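Local coordinates for protein isomaltodextranase (Arthrobacter globiformis, PDB 5AWQ) that hydrolyses (1->6)-alpha-D-glucosidic linkages in polysaccharides, removing successive isomaltose units from the non-reducing ends of the chains, at residues G485-N490 against D503-G508; G495-G500 against N602-E607; R533-T538 against A568-W573. One frame throughout, in Å; residues are numbered along the deposited sequence.

Contact 1 of 3, residues G485-N490 against D503-G508; sequences GGAGFN and DGLQAG. With GLC (alpha-D-glucopyranose), chain C; GLC (alpha-D-glucopyranose), chain B.
Gly-488 and Asp-503 form an antiparallel, hydrogen-bonded pair in the beta hairpin of strands 488-490 and 501-505, part of the CBM6-type beta-sandwich module. Asp-503 N donates to Gly-488 O (2.8 Å), and Gly-488 N returns a bond to Asp-503 O. The pairing is short: at Gly-504 the backbone takes a positive phi, which suits a glycine, and its CA passes Gly-486 O. Leu-505 then centres an inverse gamma turn, its CD2 touching the methyl group of Ala-487.

Asp-503 carries the side-chain contact. Its CG stands between the backbone N and the carbonyl carbon (chi1 71°), which sends the carboxylate back over the neighbouring strand. There its two oxygens do different work. OD2 takes a bond from Asn-490 ND2 at 3.0 Å; the donor meets it from above the carboxylate plane, while OD2 lies close to the amide plane of Asn-490. The two flat groups are turned almost perpendicular, 89° apart. OD1 lies 3.2 Å from Gly-488 O, two acceptors with no bond between them. One water lies 2.8 Å from Asp-503 OD1 and also reaches Gly-486 O; a second, 2.7 Å from Asp-503 OD1, also reaches Phe-489 O. With an alanine here, Asn-490 ND2 is likely to lose its acceptor and the amide to be freer to turn, and the two waters would probably lose the oxygen they share.

Beyond the turn, Gln-506 runs extended from CG toward two linked glucose units, which together make an isomaltose bound to this module. Its amide grips both sugar units: NE2 donates to O3 of the chain C glucose, and OE1 accepts from O4 of that same unit at 2.8 Å and from O6 of the chain B glucose at 2.7 Å.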
loop_
_atom_site.group_PDB
_atom_site.type_symbol
_atom_site.label_atom_id
_atom_site.label_comp_id
_atom_site.label_asym_id
_atom_site.label_seq_id
_atom_site.Cartn_x
_atom_site.Cartn_y
_atom_site.Cartn_z
ATOM N N GLY A 485 -5.079 6.783 12.994
ATOM C CA GLY A 485 -5.301 6.920 14.428
ATOM C C GLY A 485 -6.728 6.981 14.915
ATOM O O GLY A 485 -6.958 7.440 16.041
ATOM N N GLY A 486 -7.676 6.491 14.119
ATOM C CA GLY A 486 -9.092 6.521 14.491
ATOM C C GLY A 486 -9.930 7.477 13.660
ATOM O O GLY A 486 -11.159 7.411 13.683
ATOM N N ALA A 487 -9.291 8.379 12.925
ATOM C CA ALA A 487 -10.040 9.224 12.006
ATOM C C ALA A 487 -10.704 8.333 10.974
ATOM O O ALA A 487 -10.129 7.311 10.563
ATOM C CB ALA A 487 -9.130 10.218 11.324
ATOM N N GLY A 488 -11.886 8.723 10.535
ATOM C CA GLY A 488 -12.618 7.923 9.563
ATOM C C GLY A 488 -13.744 8.673 8.902
ATOM O O GLY A 488 -14.035 9.813 9.228
ATOM N N PHE A 489 -14.386 8.007 7.957
ATOM C CA PHE A 489 -15.469 8.581 7.181
ATOM C C PHE A 489 -16.786 8.619 7.936
ATOM O O PHE A 489 -17.165 7.655 8.604
ATOM C CB PHE A 489 -15.677 7.739 5.914
ATOM C CG PHE A 489 -16.831 8.197 5.067
ATOM C CD1 PHE A 489 -16.653 9.212 4.140
ATOM C CD2 PHE A 489 -18.092 7.631 5.213
ATOM C CE1 PHE A 489 -17.708 9.652 3.366
ATOM C CE2 PHE A 489 -19.142 8.055 4.430
ATOM C CZ PHE A 489 -18.946 9.055 3.502
ATOM N N ASN A 490 -17.518 9.720 7.786
ATOM C CA ASN A 490 -18.922 9.686 8.146
ATOM C C ASN A 490 -19.730 10.628 7.273
ATOM O O ASN A 490 -19.185 11.352 6.447
ATOM C CB ASN A 490 -19.137 9.975 9.645
ATOM C CG ASN A 490 -20.210 9.090 10.254
ATOM O OD1 ASN A 490 -21.196 8.772 9.604
ATOM N ND2 ASN A 490 -20.008 8.665 11.495
ATOM N N ASP A 503 -14.652 12.178 10.687
ATOM C CA ASP A 503 -14.856 12.323 12.123
ATOM C C ASP A 503 -13.831 11.455 12.866
ATOM O O ASP A 503 -12.855 10.985 12.256
ATOM C CB ASP A 503 -16.310 12.015 12.508
ATOM C CG ASP A 503 -16.671 10.551 12.389
ATOM O OD1 ASP A 503 -15.817 9.751 11.920
ATOM O OD2 ASP A 503 -17.814 10.174 12.765
ATOM N N GLY A 504 -14.023 11.274 14.172
ATOM C CA GLY A 504 -13.036 10.606 15.009
ATOM C C GLY A 504 -11.885 11.506 15.422
ATOM O O GLY A 504 -10.908 11.040 16.037
ATOM N N LEU A 505 -12.000 12.797 15.115
ATOM C CA LEU A 505 -10.990 13.780 15.477
ATOM C C LEU A 505 -11.379 14.314 16.847
ATOM O O LEU A 505 -11.751 15.475 16.992
ATOM C CB LEU A 505 -10.912 14.884 14.431
ATOM C CG LEU A 505 -10.460 14.375 13.050
ATOM C CD1 LEU A 505 -10.837 15.368 11.969
ATOM C CD2 LEU A 505 -8.964 14.105 13.047
ATOM N N GLN A 506 -11.294 13.416 17.823
ATOM C CA GLN A 506 -11.772 13.640 19.185
ATOM C C GLN A 506 -10.853 12.897 20.143
ATOM O O GLN A 506 -10.060 12.051 19.723
ATOM C CB GLN A 506 -13.198 13.117 19.332
ATOM C CG GLN A 506 -13.337 11.620 19.058
ATOM C CD GLN A 506 -14.749 11.122 19.248
ATOM O OE1 GLN A 506 -15.696 11.906 19.245
ATOM N NE2 GLN A 506 -14.901 9.815 19.440
ATOM N N ALA A 507 -10.952 13.212 21.432
ATOM C CA ALA A 507 -10.185 12.497 22.442
ATOM C C ALA A 507 -10.649 11.047 22.526
ATOM O O ALA A 507 -11.814 10.733 22.265
ATOM C CB ALA A 507 -10.331 13.173 23.800
ATOM N N GLY A 508 -9.709 10.195 22.867
ATOM C CA GLY A 508 -10.004 8.817 23.083
ATOM C C GLY A 508 -8.894 8.138 23.830
ATOM O O GLY A 508 -7.940 8.712 24.283
HETATM C C1 GLC C . -21.280 8.577 19.295
HETATM C C2 GLC C . -19.897 8.134 18.807
HETATM C C3 GLC C . -18.782 8.813 19.598
HETATM C C4 GLC C . -18.965 10.323 19.569
HETATM C C5 GLC C . -20.384 10.698 19.997
HETATM C C6 GLC C . -20.604 12.197 19.859
HETATM O O1 GLC C . -21.529 8.144 20.644
HETATM O O2 GLC C . -19.772 6.717 18.927
HETATM O O3 GLC C . -17.503 8.490 19.041
HETATM O O4 GLC C . -18.024 10.941 20.460
HETATM O O5 GLC C . -21.369 10.000 19.222
HETATM O O6 GLC C . -20.657 12.527 18.467
HETATM C C1 GLC B . -20.685 13.943 18.263
HETATM C C2 GLC B . -21.008 14.220 16.802
HETATM C C3 GLC B . -19.878 13.712 15.919
HETATM C C4 GLC B . -18.560 14.322 16.374
HETATM C C5 GLC B . -18.313 14.052 17.849
HETATM C C6 GLC B . -17.033 14.727 18.334
HETATM O O2 GLC B . -22.236 13.578 16.471
HETATM O O3 GLC B . -20.144 14.108 14.575
HETATM O O4 GLC B . -17.468 13.779 15.613
HETATM O O5 GLC B . -19.439 14.544 18.601
HETATM O O6 GLC B . -16.771 14.361 19.691
HETATM O O HOH W 1 -13.948 7.916 12.956
HETATM O O HOH W 2 -16.609 7.254 11.293
#

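Contact 2 of 3, residues G495-G500 against N602-E607; sequences GYDGNG and NLNWIE. With GLC (alpha-D-glucopyranose), chain B.
Asp-497 and Trp-605 meet almost in one plane, carboxylate and indole only 10° apart, where the loop 495-500 folds over a classic beta bulge in strand 601-609 of the CBM6-type module. The bulge places Asn-604 and Trp-605 together opposite Arg-533. Trp-605 NE1 points straight at Asp-497 OD2 (2.9 Å, N-H...O angle 170°), and OD2 receives it on its anti lone pair, away from the other carboxylate oxygen. The acceptor therefore sits at the edge of the indole. With CG of Asp-497 anti to its carbonyl carbon (chi1 -64°), the carboxylate swings beside its own backbone N and out to the indole nitrogen.

Asn-604 approaches the same aspartate crosswise. The two side chains run at about a right angle, and the amide is pressed against the backbone of Asp-497, Asn-604 CG coming to 3.7 Å from Asp-497 N. It lies in the bend of the loop, against Tyr-496 and Gly-500. Tyr-496 turns its ring back over the loop instead: Gly-500 CA lies 3.5 Å above one face, toward the rim, and Gly-498 C is at the edge.

On the strand side, Glu-607 OE2 stands 3.8 Å above the plane of Trp-605. Glu-607 is paired in turn with Arg-531 and Arg-475, and Arg-475 makes a cation-pi contact with the same indole. Arg-475 and Arg-533 are also long, weak ion partners of Asp-497, and these positive groups would probably favour its charged form. Further back along strand 601-609, Asn-602 brings its amide to the chain B glucose, so the strand that receives the loop also lines the sugar site. A water lies between the backbones, 2.9 Å from Gly-500 O and 2.8 Å from Asn-604 O.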
loop_
_atom_site.group_PDB
_atom_site.type_symbol
_atom_site.label_atom_id
_atom_site.label_comp_id
_atom_site.label_asym_id
_atom_site.label_seq_id
_atom_site.Cartn_x
_atom_site.Cartn_y
_atom_site.Cartn_z
ATOM N N GLY A 495 -25.012 18.853 5.347
ATOM C CA GLY A 495 -24.375 20.135 5.035
ATOM C C GLY A 495 -22.954 20.048 4.502
ATOM O O GLY A 495 -22.409 21.040 4.020
ATOM N N TYR A 496 -22.358 18.861 4.600
ATOM C CA TYR A 496 -21.055 18.600 3.981
ATOM C C TYR A 496 -21.110 18.719 2.455
ATOM O O TYR A 496 -22.136 18.454 1.837
ATOM C CB TYR A 496 -20.526 17.211 4.361
ATOM C CG TYR A 496 -21.492 16.083 4.080
ATOM C CD1 TYR A 496 -21.562 15.492 2.827
ATOM C CD2 TYR A 496 -22.351 15.619 5.064
ATOM C CE1 TYR A 496 -22.451 14.458 2.569
ATOM C CE2 TYR A 496 -23.246 14.593 4.815
ATOM C CZ TYR A 496 -23.302 14.019 3.554
ATOM O OH TYR A 496 -24.204 13.000 3.320
ATOM N N ASP A 497 -19.992 19.138 1.876
ATOM C CA ASP A 497 -19.745 19.081 0.442
ATOM C C ASP A 497 -19.251 17.677 0.106
ATOM O O ASP A 497 -18.402 17.135 0.817
ATOM C CB ASP A 497 -18.680 20.110 0.046
ATOM C CG ASP A 497 -19.130 21.544 0.293
ATOM O OD1 ASP A 497 -20.330 21.815 0.113
ATOM O OD2 ASP A 497 -18.289 22.381 0.677
ATOM N N GLY A 498 -19.770 17.103 -0.976
ATOM C CA GLY A 498 -19.334 15.780 -1.430
ATOM C C GLY A 498 -20.058 14.650 -0.746
ATOM O O GLY A 498 -21.206 14.789 -0.324
ATOM N N ASN A 499 -19.377 13.513 -0.632
ATOM C CA ASN A 499 -19.999 12.302 -0.132
ATOM C C ASN A 499 -20.011 12.210 1.395
ATOM O O ASN A 499 -20.725 11.393 1.957
ATOM C CB ASN A 499 -19.357 11.046 -0.764
ATOM C CG ASN A 499 -17.893 10.856 -0.395
ATOM O OD1 ASN A 499 -17.124 11.812 -0.304
ATOM N ND2 ASN A 499 -17.485 9.591 -0.225
ATOM N N GLY A 500 -19.229 13.062 2.054
ATOM C CA GLY A 500 -19.144 13.016 3.503
ATOM C C GLY A 500 -17.983 13.822 4.027
ATOM O O GLY A 500 -17.519 14.751 3.379
ATOM N N ASN A 602 -15.355 17.886 13.096
ATOM C CA ASN A 602 -15.498 17.098 11.872
ATOM C C ASN A 602 -14.891 17.913 10.736
ATOM O O ASN A 602 -15.159 19.109 10.634
ATOM C CB ASN A 602 -16.972 16.792 11.587
ATOM C CG ASN A 602 -17.601 15.913 12.647
ATOM O OD1 ASN A 602 -16.908 15.153 13.322
ATOM N ND2 ASN A 602 -18.926 16.006 12.798
ATOM N N LEU A 603 -14.096 17.269 9.872
ATOM C CA LEU A 603 -13.362 17.970 8.831
ATOM C C LEU A 603 -13.934 17.590 7.471
ATOM O O LEU A 603 -13.973 16.406 7.122
ATOM C CB LEU A 603 -11.873 17.614 8.864
ATOM C CG LEU A 603 -11.023 18.360 7.841
ATOM C CD1 LEU A 603 -11.024 19.862 8.106
ATOM C CD2 LEU A 603 -9.606 17.819 7.783
ATOM N N ASN A 604 -14.368 18.588 6.704
ATOM C CA ASN A 604 -14.893 18.357 5.349
ATOM C C ASN A 604 -13.799 18.447 4.296
ATOM O O ASN A 604 -13.667 17.569 3.434
ATOM C CB ASN A 604 -15.988 19.374 5.040
ATOM C CG ASN A 604 -16.839 19.005 3.832
ATOM O OD1 ASN A 604 -16.724 17.933 3.212
ATOM N ND2 ASN A 604 -17.709 19.900 3.503
ATOM N N TRP A 605 -13.027 19.522 4.324
ATOM C CA TRP A 605 -11.967 19.728 3.365
ATOM C C TRP A 605 -10.989 20.771 3.818
ATOM O O TRP A 605 -11.237 21.503 4.778
ATOM C CB TRP A 605 -12.515 20.110 1.970
ATOM C CG TRP A 605 -13.553 21.224 1.861
ATOM C CD1 TRP A 605 -14.859 21.059 1.531
ATOM C CD2 TRP A 605 -13.351 22.650 1.976
ATOM N NE1 TRP A 605 -15.497 22.273 1.460
ATOM C CE2 TRP A 605 -14.596 23.266 1.730
ATOM C CE3 TRP A 605 -12.253 23.458 2.285
ATOM C CZ2 TRP A 605 -14.770 24.659 1.777
ATOM C CZ3 TRP A 605 -12.431 24.845 2.329
ATOM C CH2 TRP A 605 -13.681 25.421 2.077
ATOM N N ILE A 606 -9.866 20.819 3.121
ATOM C CA ILE A 606 -8.949 21.946 3.188
ATOM C C ILE A 606 -8.843 22.558 1.802
ATOM O O ILE A 606 -9.068 21.890 0.780
ATOM C CB ILE A 606 -7.543 21.597 3.770
ATOM C CG1 ILE A 606 -6.745 20.683 2.830
ATOM C CG2 ILE A 606 -7.672 20.995 5.159
ATOM C CD1 ILE A 606 -5.264 20.652 3.139
ATOM N N GLU A 607 -8.560 23.853 1.776
ATOM C CA GLU A 607 -8.300 24.567 0.541
ATOM C C GLU A 607 -6.998 25.316 0.681
ATOM O O GLU A 607 -6.722 25.870 1.757
ATOM C CB GLU A 607 -9.440 25.534 0.214
ATOM C CG GLU A 607 -10.564 24.912 -0.597
ATOM C CD GLU A 607 -11.656 25.898 -0.964
ATOM O OE1 GLU A 607 -11.518 27.104 -0.638
ATOM O OE2 GLU A 607 -12.661 25.473 -1.559
HETATM C C1 GLC B . -20.685 13.943 18.263
HETATM C C2 GLC B . -21.008 14.220 16.802
HETATM C C3 GLC B . -19.878 13.712 15.919
HETATM C C4 GLC B . -18.560 14.322 16.374
HETATM C C5 GLC B . -18.313 14.052 17.849
HETATM C C6 GLC B . -17.033 14.727 18.334
HETATM O O2 GLC B . -22.236 13.578 16.471
HETATM O O3 GLC B . -20.144 14.108 14.575
HETATM O O4 GLC B . -17.468 13.779 15.613
HETATM O O5 GLC B . -19.439 14.544 18.601
HETATM O O6 GLC B . -16.771 14.361 19.691
HETATM O O HOH W 3 -14.746 15.086 2.601
#

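Contact 3 of 3, residues R533-T538 against A568-W573; sequences RYANAT and ATWDTW. With GLC (alpha-D-glucopyranose), chain B.
Trp-573 lies against the end of strand 526-535 and Trp-570 against the residues just after it. The indole of Trp-573 has Ala-535 CB over one face, 4.0 Å from the centroid of the six-membered ring, a CH-pi contact. On the opposite face lies the guanidinium of Arg-533, its plane 16° from that of the ring and displaced toward the rim, with NH1 3.7 Å above the indole and NH2 3.3 Å from Trp-573 CB. Arg-533 reaches there with an extended chain, CG anti to the backbone N (chi1 -173°). The polar ends of both residues turn to the chain at Pro-494 and Gly-495: Arg-533 NH1 binds Gly-495 O, and Trp-573 NE1 binds Pro-494 O.

Trp-570 is likewise covered on two sides. Ala-537 CB sits squarely over the five-membered ring, 3.5 Å from its centroid and 1° off the normal, while the other face receives C2 of the chain B glucose, 3.6 Å above the plane. Thr-538 CG2 adds a touch at CZ2.

The segment 568-573 is bent by a type I turn from Thr-569 to Thr-572, in which the two threonine hydroxyls are hydrogen-bonded to each other. Pointing away from 568-573, Asn-536 OD1 accepts from Thr-538 N, an Asx turn, and also, in its carbonyl plane, from Thr-538 OG1.

No hydrogen bond crosses the segments directly; one water bridges them, accepting from Asn-536 N (2.7 Å) and donating to Thr-569 O (2.8 Å) and Thr-572 O (2.7 Å). Most of the contact is probably methyl-on-indole and guanidinium-on-indole packing, with the water supplying the polar link. Alanine methyls back both indoles, and the sugar meets Trp-570 on the face away from Ala-537, an aromatic platform of the kind common in carbohydrate-binding modules.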
loop_
_atom_site.group_PDB
_atom_site.type_symbol
_atom_site.label_atom_id
_atom_site.label_comp_id
_atom_site.label_asym_id
_atom_site.label_seq_id
_atom_site.Cartn_x
_atom_site.Cartn_y
_atom_site.Cartn_z
ATOM N N ARG A 533 -12.788 23.621 6.153
ATOM C CA ARG A 533 -14.228 23.576 6.373
ATOM C C ARG A 533 -14.525 22.494 7.375
ATOM O O ARG A 533 -14.163 21.321 7.173
ATOM C CB ARG A 533 -15.039 23.375 5.092
ATOM C CG ARG A 533 -16.549 23.486 5.300
ATOM C CD ARG A 533 -17.292 23.654 3.986
ATOM N NE ARG A 533 -18.673 24.106 4.170
ATOM C CZ ARG A 533 -19.764 23.334 4.193
ATOM N NH1 ARG A 533 -19.688 22.022 4.051
ATOM N NH2 ARG A 533 -20.959 23.885 4.363
ATOM N N TYR A 534 -15.200 22.882 8.450
ATOM C CA TYR A 534 -15.312 22.053 9.635
ATOM C C TYR A 534 -16.667 22.189 10.328
ATOM O O TYR A 534 -17.432 23.126 10.050
ATOM C CB TYR A 534 -14.199 22.447 10.620
ATOM C CG TYR A 534 -14.544 23.720 11.377
ATOM C CD1 TYR A 534 -14.379 24.971 10.791
ATOM C CD2 TYR A 534 -15.068 23.655 12.653
ATOM C CE1 TYR A 534 -14.710 26.133 11.473
ATOM C CE2 TYR A 534 -15.407 24.808 13.341
ATOM C CZ TYR A 534 -15.233 26.034 12.742
ATOM O OH TYR A 534 -15.578 27.178 13.440
ATOM N N ALA A 535 -16.967 21.237 11.205
ATOM C CA ALA A 535 -18.080 21.355 12.160
ATOM C C ALA A 535 -17.518 21.202 13.573
ATOM O O ALA A 535 -16.526 20.496 13.781
ATOM C CB ALA A 535 -19.157 20.316 11.886
ATOM N N ASN A 536 -18.127 21.906 14.526
ATOM C CA ASN A 536 -17.768 21.820 15.944
ATOM C C ASN A 536 -18.927 22.290 16.820
ATOM O O ASN A 536 -19.149 23.487 16.967
ATOM C CB ASN A 536 -16.536 22.670 16.242
ATOM C CG ASN A 536 -16.257 22.808 17.740
ATOM O OD1 ASN A 536 -16.722 22.002 18.551
ATOM N ND2 ASN A 536 -15.486 23.823 18.102
ATOM N N ALA A 537 -19.651 21.348 17.402
ATOM C CA ALA A 537 -20.741 21.670 18.326
ATOM C C ALA A 537 -20.478 21.041 19.690
ATOM O O ALA A 537 -21.387 20.512 20.328
ATOM C CB ALA A 537 -22.067 21.203 17.759
ATOM N N THR A 538 -19.222 21.097 20.127
ATOM C CA THR A 538 -18.834 20.610 21.448
ATOM C C THR A 538 -19.276 21.555 22.559
ATOM O O THR A 538 -19.221 21.188 23.733
ATOM C CB THR A 538 -17.305 20.443 21.574
ATOM O OG1 THR A 538 -16.655 21.684 21.267
ATOM C CG2 THR A 538 -16.801 19.355 20.631
ATOM N N ALA A 568 -23.319 26.299 16.363
ATOM C CA ALA A 568 -24.587 26.006 17.032
ATOM C C ALA A 568 -24.909 24.510 17.132
ATOM O O ALA A 568 -25.274 24.027 18.207
ATOM C CB ALA A 568 -25.730 26.758 16.353
ATOM N N THR A 569 -24.772 23.781 16.021
ATOM C CA THR A 569 -25.121 22.355 15.990
ATOM C C THR A 569 -24.128 21.597 15.128
ATOM O O THR A 569 -23.354 22.210 14.405
ATOM C CB THR A 569 -26.518 22.124 15.385
ATOM O OG1 THR A 569 -26.488 22.424 13.986
ATOM C CG2 THR A 569 -27.565 23.004 16.071
ATOM N N TRP A 570 -24.186 20.271 15.189
ATOM C CA TRP A 570 -23.305 19.434 14.362
ATOM C C TRP A 570 -23.640 19.495 12.862
ATOM O O TRP A 570 -22.803 19.110 12.038
ATOM C CB TRP A 570 -23.272 17.993 14.881
ATOM C CG TRP A 570 -22.420 17.854 16.105
ATOM C CD1 TRP A 570 -22.842 17.583 17.379
ATOM C CD2 TRP A 570 -20.994 17.983 16.175
ATOM N NE1 TRP A 570 -21.766 17.539 18.237
ATOM C CE2 TRP A 570 -20.622 17.788 17.527
ATOM C CE3 TRP A 570 -19.993 18.256 15.231
ATOM C CZ2 TRP A 570 -19.286 17.848 17.959
ATOM C CZ3 TRP A 570 -18.663 18.308 15.660
ATOM C CH2 TRP A 570 -18.328 18.119 17.017
ATOM N N ASP A 571 -24.824 20.014 12.515
ATOM C CA ASP A 571 -25.212 20.293 11.123
ATOM C C ASP A 571 -24.700 21.642 10.603
ATOM O O ASP A 571 -24.925 21.993 9.440
ATOM C CB ASP A 571 -26.744 20.322 10.988
ATOM C CG ASP A 571 -27.397 19.022 11.369
ATOM O OD1 ASP A 571 -26.682 18.076 11.758
ATOM O OD2 ASP A 571 -28.643 18.949 11.270
ATOM N N THR A 572 -24.064 22.422 11.472
ATOM C CA THR A 572 -23.594 23.743 11.115
ATOM C C THR A 572 -22.147 23.630 10.685
ATOM O O THR A 572 -21.341 23.047 11.401
ATOM C CB THR A 572 -23.698 24.717 12.313
ATOM O OG1 THR A 572 -24.998 24.616 12.916
ATOM C CG2 THR A 572 -23.464 26.130 11.865
ATOM N N TRP A 573 -21.823 24.205 9.535
ATOM C CA TRP A 573 -20.459 24.168 9.016
ATOM C C TRP A 573 -19.878 25.565 8.957
ATOM O O TRP A 573 -20.579 26.534 8.653
ATOM C CB TRP A 573 -20.423 23.512 7.626
ATOM C CG TRP A 573 -20.886 22.099 7.672
ATOM C CD1 TRP A 573 -22.169 21.665 7.584
ATOM C CD2 TRP A 573 -20.075 20.923 7.863
ATOM N NE1 TRP A 573 -22.217 20.304 7.701
ATOM C CE2 TRP A 573 -20.946 19.820 7.870
ATOM C CE3 TRP A 573 -18.697 20.702 8.028
ATOM C CZ2 TRP A 573 -20.492 18.504 8.030
ATOM C CZ3 TRP A 573 -18.246 19.400 8.188
ATOM C CH2 TRP A 573 -19.141 18.317 8.189
HETATM C C1 GLC B . -20.685 13.943 18.263
HETATM C C2 GLC B . -21.008 14.220 16.802
HETATM C C3 GLC B . -19.878 13.712 15.919
HETATM C C4 GLC B . -18.560 14.322 16.374
HETATM C C5 GLC B . -18.313 14.052 17.849
HETATM C C6 GLC B . -17.033 14.727 18.334
HETATM O O2 GLC B . -22.236 13.578 16.471
HETATM O O3 GLC B . -20.144 14.108 14.575
HETATM O O4 GLC B . -17.468 13.779 15.613
HETATM O O5 GLC B . -19.439 14.544 18.601
HETATM O O6 GLC B . -16.771 14.361 19.691
HETATM O O HOH W 4 -20.651 22.679 13.994
#

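All three contacts lie in the CBM6-type module, away from the catalytic residues. Contact 3 is nested within the loop closed by contact 2, the segments of contacts 1 and 2 alternate along the chain, and contact 1 closes before contact 3 opens. Centres lie about 14 Å apart for contacts 1 and 2, about 11 Å for contacts 2 and 3, and about 15 Å for contacts 1 and 3. One antiparallel sheet joins them: strand 601-609 runs between 501-505 and 526-535, so contact 2 touches both others, whose nearest atoms are about 7 Å apart. Each also reaches the chain B glucose, so strands and loops distant in sequence converge on one sugar site.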